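Putative peptidase (Parabacteroides merdae, PDB 4L8K) probably hydrolyses peptide bonds as a serine peptidase of family S41, in the ClpP/crotonase clan, although its substrates are unknown. Local coordinates at residues 135-141 with 206-210; 118-123 with 144-150; 25-29 with 277-281; 36-40 with 59-63. One frame throughout, in Å; residues are numbered along the deposited sequence.

Interaction 1. Residues 135-141 with 206-210; sequences NNLDYMF and RTRWL
Asp138 and Arg206 carry the ionic part of the contact between helix 134-143 and the loop leading to strand 213-217. The guanidinium presents its NE/NH2 side to a single carboxylate oxygen: Arg206 NE lies 2.9 Å and NH2 2.7 Å from Asp138 OD2. Both donors approach from the same face of the carboxylate, whose plane is turned 54° from that of the guanidinium. Bends at chi2 and chi3 curl the arginine chain until NH2 lies between Asp138 and Asn135, where it also donates to the amide oxygen, Asn135 OD1, 2.8 Å from Arg206 NH2 and in the guanidinium plane. Beyond the arginine, the backbone N of Thr207 donates to Asp138 OD1 (3.2 Å) from above the carboxylate plane, and one water joins Asp138 O to Thr207 OG1. The apolar part lies one helical turn on. Phe141 CB packs on Thr207 CG2, and Phe141 CE1 meets Trp209 CB at 3.6 Å; the Phe141 ring and the five-membered ring of Trp209 are nearly parallel (22°) but strongly displaced, with little face-to-face overlap. Arg171 adds a salt bridge to Asp138 OD1 and a hydrogen bond to Thr207 O. With an arginine at each oxygen, the Asp138 carboxylate is probably held against rotation and kept ionised, pinning the loop before strand 213-217 to helix 134-143.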
loop_
_atom_site.group_PDB
_atom_site.type_symbol
_atom_site.label_atom_id
_atom_site.label_comp_id
_atom_site.label_asym_id
_atom_site.label_seq_id
_atom_site.Cartn_x
_atom_site.Cartn_y
_atom_site.Cartn_z
ATOM N N ASN A 135 8.772 -21.621 7.441
ATOM C CA ASN A 135 9.459 -22.612 6.602
ATOM C C ASN A 135 9.448 -22.154 5.148
ATOM O O ASN A 135 10.488 -22.210 4.507
ATOM C CB ASN A 135 8.855 -24.015 6.762
ATOM C CG ASN A 135 9.090 -24.640 8.120
ATOM O OD1 ASN A 135 10.034 -24.350 8.826
ATOM N ND2 ASN A 135 8.250 -25.548 8.508
ATOM N N ASN A 136 8.314 -21.620 4.660
ATOM C CA ASN A 136 8.195 -21.047 3.309
ATOM C C ASN A 136 9.328 -20.054 3.041
ATOM O O ASN A 136 10.025 -20.150 2.017
ATOM C CB ASN A 136 6.849 -20.311 3.138
ATOM C CG ASN A 136 5.625 -21.146 3.099
ATOM O OD1 ASN A 136 4.552 -20.662 3.465
ATOM N ND2 ASN A 136 5.723 -22.390 2.594
ATOM N N LEU A 137 9.523 -19.109 3.996
ATOM C CA LEU A 137 10.565 -18.089 3.907
ATOM C C LEU A 137 11.961 -18.712 3.944
ATOM O O LEU A 137 12.777 -18.367 3.095
ATOM C CB LEU A 137 10.406 -17.019 5.010
ATOM C CG LEU A 137 9.245 -16.046 4.810
ATOM C CD1 LEU A 137 8.818 -15.413 6.138
ATOM C CD2 LEU A 137 9.548 -14.989 3.717
ATOM N N ASP A 138 12.221 -19.648 4.882
ATOM C CA ASP A 138 13.522 -20.320 4.984
ATOM C C ASP A 138 13.887 -21.072 3.700
ATOM O O ASP A 138 15.040 -21.002 3.270
ATOM C CB ASP A 138 13.554 -21.289 6.176
ATOM C CG ASP A 138 13.721 -20.621 7.532
ATOM O OD1 ASP A 138 13.899 -19.381 7.567
ATOM O OD2 ASP A 138 13.663 -21.337 8.556
ATOM N N TYR A 139 12.907 -21.752 3.078
ATOM C CA TYR A 139 13.102 -22.510 1.835
ATOM C C TYR A 139 13.368 -21.600 0.629
ATOM O O TYR A 139 14.222 -21.926 -0.203
ATOM C CB TYR A 139 11.914 -23.434 1.562
ATOM C CG TYR A 139 12.069 -24.751 2.291
ATOM C CD1 TYR A 139 13.050 -25.671 1.910
ATOM C CD2 TYR A 139 11.271 -25.067 3.385
ATOM C CE1 TYR A 139 13.239 -26.862 2.610
ATOM C CE2 TYR A 139 11.436 -26.271 4.078
ATOM C CZ TYR A 139 12.420 -27.162 3.683
ATOM O OH TYR A 139 12.581 -28.356 4.326
HETATM N N MSE A 140 12.664 -20.457 0.559
HETATM C CA MSE A 140 12.833 -19.482 -0.513
HETATM C C MSE A 140 14.253 -18.891 -0.416
HETATM O O MSE A 140 14.964 -18.863 -1.421
HETATM C CB MSE A 140 11.707 -18.418 -0.465
HETATM C CG MSE A 140 11.841 -17.276 -1.486
HETATM SE SE MSE A 140 12.994 -15.846 -0.782
HETATM C CE MSE A 140 11.787 -15.176 0.690
ATOM N N PHE A 141 14.680 -18.496 0.778
ATOM C CA PHE A 141 16.015 -17.943 1.001
ATOM C C PHE A 141 17.095 -18.980 0.695
ATOM O O PHE A 141 18.086 -18.621 0.053
ATOM C CB PHE A 141 16.190 -17.356 2.436
ATOM C CG PHE A 141 15.435 -16.058 2.711
ATOM C CD1 PHE A 141 15.458 -15.003 1.796
ATOM C CD2 PHE A 141 14.750 -15.872 3.908
ATOM C CE1 PHE A 141 14.775 -13.804 2.060
ATOM C CE2 PHE A 141 14.068 -14.676 4.165
ATOM C CZ PHE A 141 14.075 -13.653 3.239
ATOM N N ARG A 206 15.050 -16.821 12.571
ATOM C CA ARG A 206 15.131 -17.702 11.403
ATOM C C ARG A 206 16.078 -17.107 10.342
ATOM O O ARG A 206 16.815 -16.171 10.648
ATOM C CB ARG A 206 13.715 -17.936 10.836
ATOM C CG ARG A 206 12.658 -18.380 11.855
ATOM C CD ARG A 206 12.820 -19.816 12.298
ATOM N NE ARG A 206 12.662 -20.747 11.181
ATOM C CZ ARG A 206 11.649 -21.594 11.049
ATOM N NH1 ARG A 206 10.703 -21.659 11.980
ATOM N NH2 ARG A 206 11.587 -22.402 9.999
ATOM N N THR A 207 16.101 -17.662 9.114
ATOM C CA THR A 207 17.007 -17.192 8.046
ATOM C C THR A 207 16.725 -15.716 7.693
ATOM O O THR A 207 15.572 -15.334 7.448
ATOM C CB THR A 207 16.913 -18.079 6.801
ATOM O OG1 THR A 207 17.155 -19.423 7.195
ATOM C CG2 THR A 207 17.916 -17.664 5.710
ATOM N N ARG A 208 17.793 -14.899 7.704
ATOM C CA ARG A 208 17.695 -13.481 7.380
ATOM C C ARG A 208 18.413 -13.183 6.059
ATOM O O ARG A 208 19.326 -13.922 5.672
ATOM C CB ARG A 208 18.230 -12.619 8.541
ATOM C CG ARG A 208 17.244 -12.572 9.731
ATOM C CD ARG A 208 17.744 -11.749 10.900
ATOM N NE ARG A 208 18.980 -12.294 11.469
ATOM C CZ ARG A 208 20.089 -11.589 11.658
ATOM N NH1 ARG A 208 20.128 -10.305 11.336
ATOM N NH2 ARG A 208 21.160 -12.156 12.188
ATOM N N TRP A 209 17.977 -12.134 5.348
ATOM C CA TRP A 209 18.595 -11.738 4.083
ATOM C C TRP A 209 19.200 -10.346 4.257
ATOM O O TRP A 209 18.471 -9.346 4.370
ATOM C CB TRP A 209 17.591 -11.790 2.922
ATOM C CG TRP A 209 18.207 -11.533 1.575
ATOM C CD1 TRP A 209 18.452 -10.314 1.004
ATOM C CD2 TRP A 209 18.628 -12.518 0.612
ATOM N NE1 TRP A 209 19.007 -10.480 -0.248
ATOM C CE2 TRP A 209 19.120 -11.820 -0.515
ATOM C CE3 TRP A 209 18.668 -13.927 0.604
ATOM C CZ2 TRP A 209 19.619 -12.480 -1.644
ATOM C CZ3 TRP A 209 19.157 -14.576 -0.521
ATOM C CH2 TRP A 209 19.602 -13.854 -1.634
ATOM N N LEU A 210 20.533 -10.290 4.294
ATOM C CA LEU A 210 21.230 -9.029 4.517
ATOM C C LEU A 210 21.972 -8.569 3.262
ATOM O O LEU A 210 22.583 -7.511 3.268
ATOM C CB LEU A 210 22.169 -9.157 5.726
ATOM C CG LEU A 210 21.505 -9.549 7.076
ATOM C CD1 LEU A 210 22.532 -9.594 8.193
ATOM C CD2 LEU A 210 20.367 -8.608 7.456
HETATM O O HOH W 1 17.352 -20.838 4.698
#

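Interaction 2. Residues 118-123 with 144-150; sequences DQIGYV and FKECKGL
Phe144 reaches from the turn after helix 134-143 across to Gly121 of the neighbouring strand. Its CB carries CG to the side opposite the carbonyl carbon (chi1 -62°), which lays the ring flat against the strand. CG, CD1 and CD2 all border Gly121 CA, which stands 3.4 Å from the ring centroid and only 8° off the normal, a centred CH-pi contact. Phe144 CE1 comes closest to Gly121 CA, at 3.5 Å. On the other rim Phe144 CE2 meets Val123 CG2 (3.6 Å) edge-on in the ring plane, and CZ, at the tip, lies beside Tyr122 N. A side chain at position 121 would collide with the ring, so the glycine permits this close approach. An alanine in place of Phe144 is likely to open a gap beside Gly121 and leave Val123 CG2 without its aromatic neighbour. The backbones pair in parallel: Gly121 N donates to Gly149 O at 3.1 Å, nearly straight and in the carbonyl plane, while Lys148 N donates to Gln119 O at 2.7 Å. Cys147, closing a type I turn that begins at Phe144, puts CB against Gln119 O. Leu150 CD1 touches Val123 CG2 at 3.9 Å. Gln119 and Ile120 form a classic beta bulge opposite Leu115 of strand 110-115. The contact thus joins both strands of the beta-alpha-beta unit 120-125, 134-143, 149-153; Ile120 packs on helix 301-311, whereas Phe144 and Leu150 meet Trp209 on the other face of the sheet.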
loop_
_atom_site.group_PDB
_atom_site.type_symbol
_atom_site.label_atom_id
_atom_site.label_comp_id
_atom_site.label_asym_id
_atom_site.label_seq_id
_atom_site.Cartn_x
_atom_site.Cartn_y
_atom_site.Cartn_z
ATOM N N ASP A 118 21.079 -17.569 -12.577
ATOM C CA ASP A 118 20.921 -17.938 -11.166
ATOM C C ASP A 118 21.612 -16.965 -10.180
ATOM O O ASP A 118 21.807 -17.326 -9.016
ATOM C CB ASP A 118 21.434 -19.381 -10.943
ATOM C CG ASP A 118 20.681 -20.412 -11.766
ATOM O OD1 ASP A 118 19.440 -20.499 -11.618
ATOM O OD2 ASP A 118 21.327 -21.112 -12.579
ATOM N N GLN A 119 21.909 -15.718 -10.612
ATOM C CA GLN A 119 22.558 -14.706 -9.761
ATOM C C GLN A 119 21.562 -13.908 -8.964
ATOM O O GLN A 119 21.953 -13.298 -7.958
ATOM C CB GLN A 119 23.395 -13.715 -10.594
ATOM C CG GLN A 119 24.607 -14.336 -11.326
ATOM C CD GLN A 119 25.279 -13.358 -12.276
ATOM O OE1 GLN A 119 26.346 -12.788 -11.993
ATOM N NE2 GLN A 119 24.640 -13.098 -13.404
ATOM N N ILE A 120 20.283 -13.857 -9.437
ATOM C CA ILE A 120 19.256 -13.027 -8.803
ATOM C C ILE A 120 18.024 -13.843 -8.422
ATOM O O ILE A 120 17.472 -14.573 -9.248
ATOM C CB ILE A 120 18.899 -11.859 -9.787
ATOM C CG1 ILE A 120 20.076 -10.829 -9.803
ATOM C CG2 ILE A 120 17.541 -11.170 -9.421
ATOM C CD1 ILE A 120 20.016 -9.859 -10.869
ATOM N N GLY A 121 17.619 -13.715 -7.164
ATOM C CA GLY A 121 16.402 -14.320 -6.645
ATOM C C GLY A 121 15.218 -13.398 -6.893
ATOM O O GLY A 121 15.274 -12.214 -6.574
ATOM N N TYR A 122 14.159 -13.891 -7.521
ATOM C CA TYR A 122 12.964 -13.062 -7.772
ATOM C C TYR A 122 11.768 -13.646 -7.001
ATOM O O TYR A 122 11.499 -14.838 -7.076
ATOM C CB TYR A 122 12.673 -12.910 -9.281
ATOM C CG TYR A 122 11.339 -12.236 -9.587
ATOM C CD1 TYR A 122 11.212 -10.846 -9.571
ATOM C CD2 TYR A 122 10.192 -12.992 -9.830
ATOM C CE1 TYR A 122 9.984 -10.227 -9.808
ATOM C CE2 TYR A 122 8.950 -12.380 -10.030
ATOM C CZ TYR A 122 8.854 -11.001 -10.038
ATOM O OH TYR A 122 7.630 -10.415 -10.266
ATOM N N VAL A 123 11.093 -12.801 -6.223
ATOM C CA VAL A 123 9.886 -13.186 -5.486
ATOM C C VAL A 123 8.733 -12.268 -5.917
ATOM O O VAL A 123 8.885 -11.049 -5.938
ATOM C CB VAL A 123 10.048 -13.169 -3.919
ATOM C CG1 VAL A 123 8.780 -13.659 -3.213
ATOM C CG2 VAL A 123 11.262 -13.976 -3.448
ATOM N N PHE A 144 17.925 -19.311 -2.859
ATOM C CA PHE A 144 18.639 -18.105 -3.297
ATOM C C PHE A 144 19.987 -17.901 -2.573
ATOM O O PHE A 144 20.583 -16.832 -2.695
ATOM C CB PHE A 144 17.728 -16.879 -3.073
ATOM C CG PHE A 144 16.424 -16.848 -3.854
ATOM C CD1 PHE A 144 16.294 -17.526 -5.061
ATOM C CD2 PHE A 144 15.355 -16.084 -3.414
ATOM C CE1 PHE A 144 15.107 -17.461 -5.791
ATOM C CE2 PHE A 144 14.177 -15.998 -4.158
ATOM C CZ PHE A 144 14.067 -16.673 -5.348
ATOM N N LYS A 145 20.491 -18.944 -1.890
ATOM C CA LYS A 145 21.751 -18.940 -1.119
ATOM C C LYS A 145 22.952 -18.416 -1.941
ATOM O O LYS A 145 23.718 -17.600 -1.442
ATOM C CB LYS A 145 22.043 -20.353 -0.547
ATOM C CG LYS A 145 23.369 -20.536 0.191
ATOM C CD LYS A 145 23.493 -19.678 1.477
ATOM C CE LYS A 145 24.902 -19.629 2.054
ATOM N NZ LYS A 145 25.792 -18.702 1.298
ATOM N N GLU A 146 23.062 -18.824 -3.194
ATOM C CA GLU A 146 24.170 -18.459 -4.085
ATOM C C GLU A 146 23.939 -17.153 -4.868
ATOM O O GLU A 146 24.845 -16.703 -5.572
ATOM C CB GLU A 146 24.441 -19.586 -5.093
ATOM C CG GLU A 146 24.843 -20.917 -4.497
ATOM C CD GLU A 146 25.947 -20.860 -3.460
ATOM O OE1 GLU A 146 26.982 -20.188 -3.683
ATOM O OE2 GLU A 146 25.737 -21.458 -2.386
ATOM N N CYS A 147 22.727 -16.576 -4.778
ATOM C CA CYS A 147 22.357 -15.337 -5.457
ATOM C C CYS A 147 23.040 -14.110 -4.811
ATOM O O CYS A 147 23.246 -14.051 -3.597
ATOM C CB CYS A 147 20.836 -15.179 -5.486
ATOM S SG CYS A 147 19.964 -16.548 -6.292
ATOM N N LYS A 148 23.387 -13.150 -5.661
ATOM C CA LYS A 148 24.006 -11.830 -5.396
ATOM C C LYS A 148 22.999 -10.872 -4.718
ATOM O O LYS A 148 23.378 -10.028 -3.911
ATOM C CB LYS A 148 24.400 -11.227 -6.770
ATOM C CG LYS A 148 25.777 -10.662 -6.893
ATOM C CD LYS A 148 26.027 -10.206 -8.307
ATOM C CE LYS A 148 27.066 -9.105 -8.375
ATOM N NZ LYS A 148 26.552 -7.784 -7.920
ATOM N N GLY A 149 21.743 -10.958 -5.133
ATOM C CA GLY A 149 20.703 -10.096 -4.589
ATOM C C GLY A 149 19.321 -10.637 -4.816
ATOM O O GLY A 149 19.150 -11.645 -5.498
ATOM N N LEU A 150 18.326 -9.936 -4.251
ATOM C CA LEU A 150 16.934 -10.326 -4.278
ATOM C C LEU A 150 16.043 -9.230 -4.804
ATOM O O LEU A 150 16.209 -8.063 -4.458
ATOM C CB LEU A 150 16.496 -10.698 -2.835
ATOM C CG LEU A 150 15.016 -11.112 -2.590
ATOM C CD1 LEU A 150 14.814 -12.573 -2.934
ATOM C CD2 LEU A 150 14.642 -10.923 -1.154
#

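Interaction 3. Residues 25-29 with 277-281; sequences FFAFK and HTEFG
Phe25 and Glu279, like Phe28 and Phe280, face each other across two loops, one with a short 3-10 segment at 26-27 and the other a type I turn from Thr278 to Gly281, whose CA atoms come no nearer than 8.7 Å (Phe25 CA to Glu279 CA). Side chains alone span the distance. Glu279 lays its CG over one face of the Phe25 ring, 3.6 Å from the centroid, in a CH-pi contact. With its CG anti to the backbone N (chi1 -180°) and a bend at chi2, the glutamate runs across the ring and its carboxylate lies almost parallel to it, planes 17° apart; OE2 is hydrogen-bonded to Ser266, and a bound phosphate, probably an additive of crystallisation, lies about 5 Å from the Glu279 side chain. The edge of the same phenylalanine meets His277 ND1. Phe28 points its CZ at the face of the His277 imidazole, with Phe28 CZ 3.4 Å from His277 CD2, an edge-to-face pair with planes at 57°. Phe280 fills the wedge between the two phenylalanines: its CZ is 3.7 Å from Phe25 CD1 and 3.5 Å from Phe28 CG, and both pairs of rings are oblique. Phe25 and His277 also rest on Pro269. Together Phe25, Phe28, His277 and Phe280 make an aromatic cluster, partly buried, that bridges the Tricorn protease C1 region and the S41 peptidase region.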
loop_
_atom_site.group_PDB
_atom_site.type_symbol
_atom_site.label_atom_id
_atom_site.label_comp_id
_atom_site.label_asym_id
_atom_site.label_seq_id
_atom_site.Cartn_x
_atom_site.Cartn_y
_atom_site.Cartn_z
ATOM N N PHE A 25 -7.537 13.301 7.558
ATOM C CA PHE A 25 -6.624 14.022 6.685
ATOM C C PHE A 25 -7.136 15.329 6.100
ATOM O O PHE A 25 -6.601 15.769 5.080
ATOM C CB PHE A 25 -6.171 13.062 5.561
ATOM C CG PHE A 25 -5.595 11.781 6.132
ATOM C CD1 PHE A 25 -4.346 11.775 6.762
ATOM C CD2 PHE A 25 -6.344 10.608 6.141
ATOM C CE1 PHE A 25 -3.829 10.597 7.327
ATOM C CE2 PHE A 25 -5.848 9.446 6.744
ATOM C CZ PHE A 25 -4.588 9.444 7.320
ATOM N N PHE A 26 -8.044 16.023 6.802
ATOM C CA PHE A 26 -8.586 17.316 6.352
ATOM C C PHE A 26 -7.503 18.398 6.125
ATOM O O PHE A 26 -7.630 19.178 5.183
ATOM C CB PHE A 26 -9.644 17.849 7.337
ATOM C CG PHE A 26 -10.986 17.176 7.220
ATOM C CD1 PHE A 26 -11.663 17.144 6.006
ATOM C CD2 PHE A 26 -11.600 16.614 8.333
ATOM C CE1 PHE A 26 -12.913 16.535 5.902
ATOM C CE2 PHE A 26 -12.859 16.015 8.229
ATOM C CZ PHE A 26 -13.512 15.993 7.018
ATOM N N ALA A 27 -6.424 18.399 6.936
ATOM C CA ALA A 27 -5.305 19.346 6.839
ATOM C C ALA A 27 -4.540 19.245 5.509
ATOM O O ALA A 27 -3.870 20.207 5.137
ATOM C CB ALA A 27 -4.335 19.124 7.998
ATOM N N PHE A 28 -4.664 18.111 4.786
ATOM C CA PHE A 28 -3.974 17.857 3.524
ATOM C C PHE A 28 -4.894 17.985 2.316
ATOM O O PHE A 28 -4.496 17.603 1.222
ATOM C CB PHE A 28 -3.328 16.451 3.554
ATOM C CG PHE A 28 -2.485 16.227 4.792
ATOM C CD1 PHE A 28 -3.053 15.735 5.961
ATOM C CD2 PHE A 28 -1.133 16.545 4.799
ATOM C CE1 PHE A 28 -2.294 15.582 7.117
ATOM C CE2 PHE A 28 -0.370 16.387 5.958
ATOM C CZ PHE A 28 -0.955 15.903 7.107
ATOM N N LYS A 29 -6.091 18.564 2.495
ATOM C CA LYS A 29 -7.083 18.714 1.424
ATOM C C LYS A 29 -7.387 20.189 1.115
ATOM O O LYS A 29 -7.483 21.003 2.032
ATOM C CB LYS A 29 -8.392 17.972 1.785
ATOM C CG LYS A 29 -8.211 16.497 2.195
ATOM C CD LYS A 29 -7.472 15.666 1.128
ATOM C CE LYS A 29 -7.234 14.243 1.534
ATOM N NZ LYS A 29 -6.948 13.388 0.354
ATOM N N HIS A 277 3.617 11.816 7.140
ATOM C CA HIS A 277 2.480 10.987 6.739
ATOM C C HIS A 277 2.800 10.122 5.518
ATOM O O HIS A 277 3.359 10.617 4.544
ATOM C CB HIS A 277 1.260 11.876 6.457
ATOM C CG HIS A 277 0.676 12.463 7.691
ATOM N ND1 HIS A 277 -0.416 11.891 8.302
ATOM C CD2 HIS A 277 1.081 13.525 8.420
ATOM C CE1 HIS A 277 -0.645 12.627 9.373
ATOM N NE2 HIS A 277 0.235 13.616 9.489
ATOM N N THR A 278 2.454 8.821 5.588
ATOM C CA THR A 278 2.660 7.840 4.493
ATOM C C THR A 278 1.316 7.505 3.800
ATOM O O THR A 278 1.288 6.737 2.833
ATOM C CB THR A 278 3.313 6.544 5.053
ATOM O OG1 THR A 278 2.421 5.939 5.996
ATOM C CG2 THR A 278 4.683 6.795 5.702
ATOM N N GLU A 279 0.203 8.088 4.306
ATOM C CA GLU A 279 -1.160 7.857 3.825
ATOM C C GLU A 279 -1.327 8.097 2.331
ATOM O O GLU A 279 -2.075 7.386 1.682
ATOM C CB GLU A 279 -2.154 8.767 4.587
ATOM C CG GLU A 279 -3.613 8.599 4.161
ATOM C CD GLU A 279 -4.287 7.273 4.500
ATOM O OE1 GLU A 279 -3.785 6.540 5.388
ATOM O OE2 GLU A 279 -5.340 6.982 3.882
ATOM N N PHE A 280 -0.642 9.111 1.807
ATOM C CA PHE A 280 -0.787 9.564 0.440
ATOM C C PHE A 280 0.132 8.819 -0.515
ATOM O O PHE A 280 0.084 9.050 -1.725
ATOM C CB PHE A 280 -0.571 11.087 0.403
ATOM C CG PHE A 280 -1.322 11.748 1.535
ATOM C CD1 PHE A 280 -2.726 11.783 1.540
ATOM C CD2 PHE A 280 -0.634 12.320 2.608
ATOM C CE1 PHE A 280 -3.427 12.387 2.595
ATOM C CE2 PHE A 280 -1.333 12.911 3.678
ATOM C CZ PHE A 280 -2.726 12.929 3.665
ATOM N N GLY A 281 0.874 7.861 0.038
ATOM C CA GLY A 281 1.814 7.030 -0.687
ATOM C C GLY A 281 3.254 7.370 -0.344
ATOM O O GLY A 281 3.532 8.457 0.177
#

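Interaction 4. Residues 36-40 with 59-63; sequences VYDRY and KMLAE
Glu63 meets both Arg39 and Tyr40 through its carboxylate. Arg39 approaches end-on, NH2 to OE1 at 3.0 Å and NH1 to OE2 at 3.2 Å between Arg39 and Glu63, and both bonds are nearly straight. The two oxygens lie close to the guanidinium plane, but the nitrogens come from above the carboxylate, the groups being turned 61° apart. Tyr40 OH donates to Glu63 OE2 (2.7 Å), which receives it on its anti lone pair and thus accepts from two donors. Replacing Glu63 with a glutamine would probably leave the Arg39 charge without its acidic mate and weaken the hold on the Tyr40 hydroxyl. The next layer places the tyrosine. Selenomethionine Met60 extends CB over one face of the Tyr40 ring, 3.8 Å from the centroid, and its SE makes an oblique Met-aromatic contact at 4.6 Å from the same centroid. Met60 CG also meets Val36 CG1 (3.6 Å), while Val36 CG2 rests on Glu63 CB. The Glu63 chain leaves its backbone with CG anti to the carbonyl carbon (chi1 -66°) and turns again at chi2, which brings the carboxylate to Arg39 and Tyr40. Val36 and Met60 are buried, whereas Arg39 is exposed, so the salt bridge lies on the solvent side of the apolar contacts. Helix 33-43 packs here against residues 59-63, at the C-terminal part of the helix 50-61 region; helix 8-22 adds Phe12, touching both Tyr40 and Met60, and Leu15, touching Met60, while Glu63 rests on Val31 of a loop.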
loop_
_atom_site.group_PDB
_atom_site.type_symbol
_atom_site.label_atom_id
_atom_site.label_comp_id
_atom_site.label_asym_id
_atom_site.label_seq_id
_atom_site.Cartn_x
_atom_site.Cartn_y
_atom_site.Cartn_z
ATOM N N VAL A 36 -18.312 22.468 2.398
ATOM C CA VAL A 36 -18.855 21.242 1.803
ATOM C C VAL A 36 -20.255 21.033 2.418
ATOM O O VAL A 36 -21.209 20.704 1.694
ATOM C CB VAL A 36 -17.901 20.011 1.990
ATOM C CG1 VAL A 36 -18.630 18.692 1.758
ATOM C CG2 VAL A 36 -16.683 20.109 1.068
ATOM N N TYR A 37 -20.389 21.289 3.746
ATOM C CA TYR A 37 -21.696 21.189 4.395
ATOM C C TYR A 37 -22.681 22.197 3.771
ATOM O O TYR A 37 -23.781 21.804 3.411
ATOM C CB TYR A 37 -21.626 21.402 5.925
ATOM C CG TYR A 37 -22.991 21.313 6.572
ATOM C CD1 TYR A 37 -23.515 20.087 6.971
ATOM C CD2 TYR A 37 -23.802 22.442 6.693
ATOM C CE1 TYR A 37 -24.802 19.987 7.503
ATOM C CE2 TYR A 37 -25.099 22.354 7.208
ATOM C CZ TYR A 37 -25.586 21.128 7.631
ATOM O OH TYR A 37 -26.852 21.056 8.162
ATOM N N ASP A 38 -22.287 23.480 3.669
ATOM C CA ASP A 38 -23.139 24.562 3.145
ATOM C C ASP A 38 -23.622 24.274 1.729
ATOM O O ASP A 38 -24.799 24.486 1.441
ATOM C CB ASP A 38 -22.415 25.919 3.188
ATOM C CG ASP A 38 -22.047 26.383 4.582
ATOM O OD1 ASP A 38 -22.727 25.966 5.546
ATOM O OD2 ASP A 38 -21.080 27.167 4.708
ATOM N N ARG A 39 -22.731 23.758 0.863
ATOM C CA ARG A 39 -23.075 23.449 -0.525
ATOM C C ARG A 39 -24.046 22.260 -0.629
ATOM O O ARG A 39 -25.092 22.376 -1.266
ATOM C CB ARG A 39 -21.814 23.172 -1.344
ATOM C CG ARG A 39 -21.099 24.457 -1.737
ATOM C CD ARG A 39 -19.966 24.237 -2.716
ATOM N NE ARG A 39 -18.817 23.576 -2.094
ATOM C CZ ARG A 39 -18.309 22.414 -2.489
ATOM N NH1 ARG A 39 -18.834 21.763 -3.520
ATOM N NH2 ARG A 39 -17.262 21.901 -1.868
ATOM N N TYR A 40 -23.707 21.131 0.016
ATOM C CA TYR A 40 -24.513 19.908 -0.050
ATOM C C TYR A 40 -25.821 20.016 0.735
ATOM O O TYR A 40 -26.779 19.311 0.410
ATOM C CB TYR A 40 -23.684 18.688 0.381
ATOM C CG TYR A 40 -22.709 18.290 -0.708
ATOM C CD1 TYR A 40 -21.481 18.944 -0.853
ATOM C CD2 TYR A 40 -23.042 17.314 -1.642
ATOM C CE1 TYR A 40 -20.596 18.609 -1.881
ATOM C CE2 TYR A 40 -22.178 16.995 -2.687
ATOM C CZ TYR A 40 -20.947 17.628 -2.786
ATOM O OH TYR A 40 -20.080 17.290 -3.791
ATOM N N LYS A 59 -20.487 12.008 -4.216
ATOM C CA LYS A 59 -19.818 13.213 -4.731
ATOM C C LYS A 59 -19.261 14.044 -3.589
ATOM O O LYS A 59 -18.169 14.614 -3.715
ATOM C CB LYS A 59 -20.775 14.064 -5.571
ATOM C CG LYS A 59 -20.820 13.647 -7.018
ATOM C CD LYS A 59 -22.105 14.109 -7.719
ATOM C CE LYS A 59 -22.265 13.445 -9.080
ATOM N NZ LYS A 59 -21.246 13.911 -10.077
HETATM N N MSE A 60 -20.000 14.085 -2.461
HETATM C CA MSE A 60 -19.587 14.776 -1.234
HETATM C C MSE A 60 -18.323 14.150 -0.676
HETATM O O MSE A 60 -17.413 14.885 -0.304
HETATM C CB MSE A 60 -20.688 14.754 -0.181
HETATM C CG MSE A 60 -20.425 15.730 0.941
HETATM SE SE MSE A 60 -21.782 15.762 2.323
HETATM C CE MSE A 60 -21.312 14.158 3.249
ATOM N N LEU A 61 -18.246 12.794 -0.641
ATOM C CA LEU A 61 -17.035 12.126 -0.151
ATOM C C LEU A 61 -15.880 12.341 -1.120
ATOM O O LEU A 61 -14.761 12.548 -0.673
ATOM C CB LEU A 61 -17.240 10.626 0.113
ATOM C CG LEU A 61 -18.313 10.237 1.145
ATOM C CD1 LEU A 61 -18.314 8.737 1.337
ATOM C CD2 LEU A 61 -18.083 10.915 2.512
ATOM N N ALA A 62 -16.164 12.396 -2.431
ATOM C CA ALA A 62 -15.123 12.610 -3.444
ATOM C C ALA A 62 -14.497 14.028 -3.348
ATOM O O ALA A 62 -13.453 14.270 -3.940
ATOM C CB ALA A 62 -15.671 12.348 -4.833
ATOM N N GLU A 63 -15.092 14.930 -2.555
ATOM C CA GLU A 63 -14.540 16.277 -2.315
ATOM C C GLU A 63 -13.155 16.211 -1.650
ATOM O O GLU A 63 -12.335 17.095 -1.882
ATOM C CB GLU A 63 -15.487 17.132 -1.456
ATOM C CG GLU A 63 -16.809 17.479 -2.143
ATOM C CD GLU A 63 -16.805 18.649 -3.111
ATOM O OE1 GLU A 63 -15.905 19.520 -3.014
ATOM O OE2 GLU A 63 -17.753 18.730 -3.925
#

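From the N terminus, residues 25-29 open the longest loop, which closes only at 277-281 in interaction 3. Interaction 4 is nested early inside it, closing the short hairpin of helices 33-43 and 50-61; its nearest atoms lie about 5 Å from interaction 3 without touching. Interactions 2 and 1 follow, also nested within interaction 3, and cross each other: 118-123 and 135-141 open before 144-150 and 206-210 close them. These two touch directly, Trp209 against Phe144 and Leu150, tying the beta-alpha-beta unit to the loop before strand 213-217. They lie on the opposite side of the chain's centre from interactions 3 and 4, and interaction 3 joins the N-terminal helical part to the peptidase region.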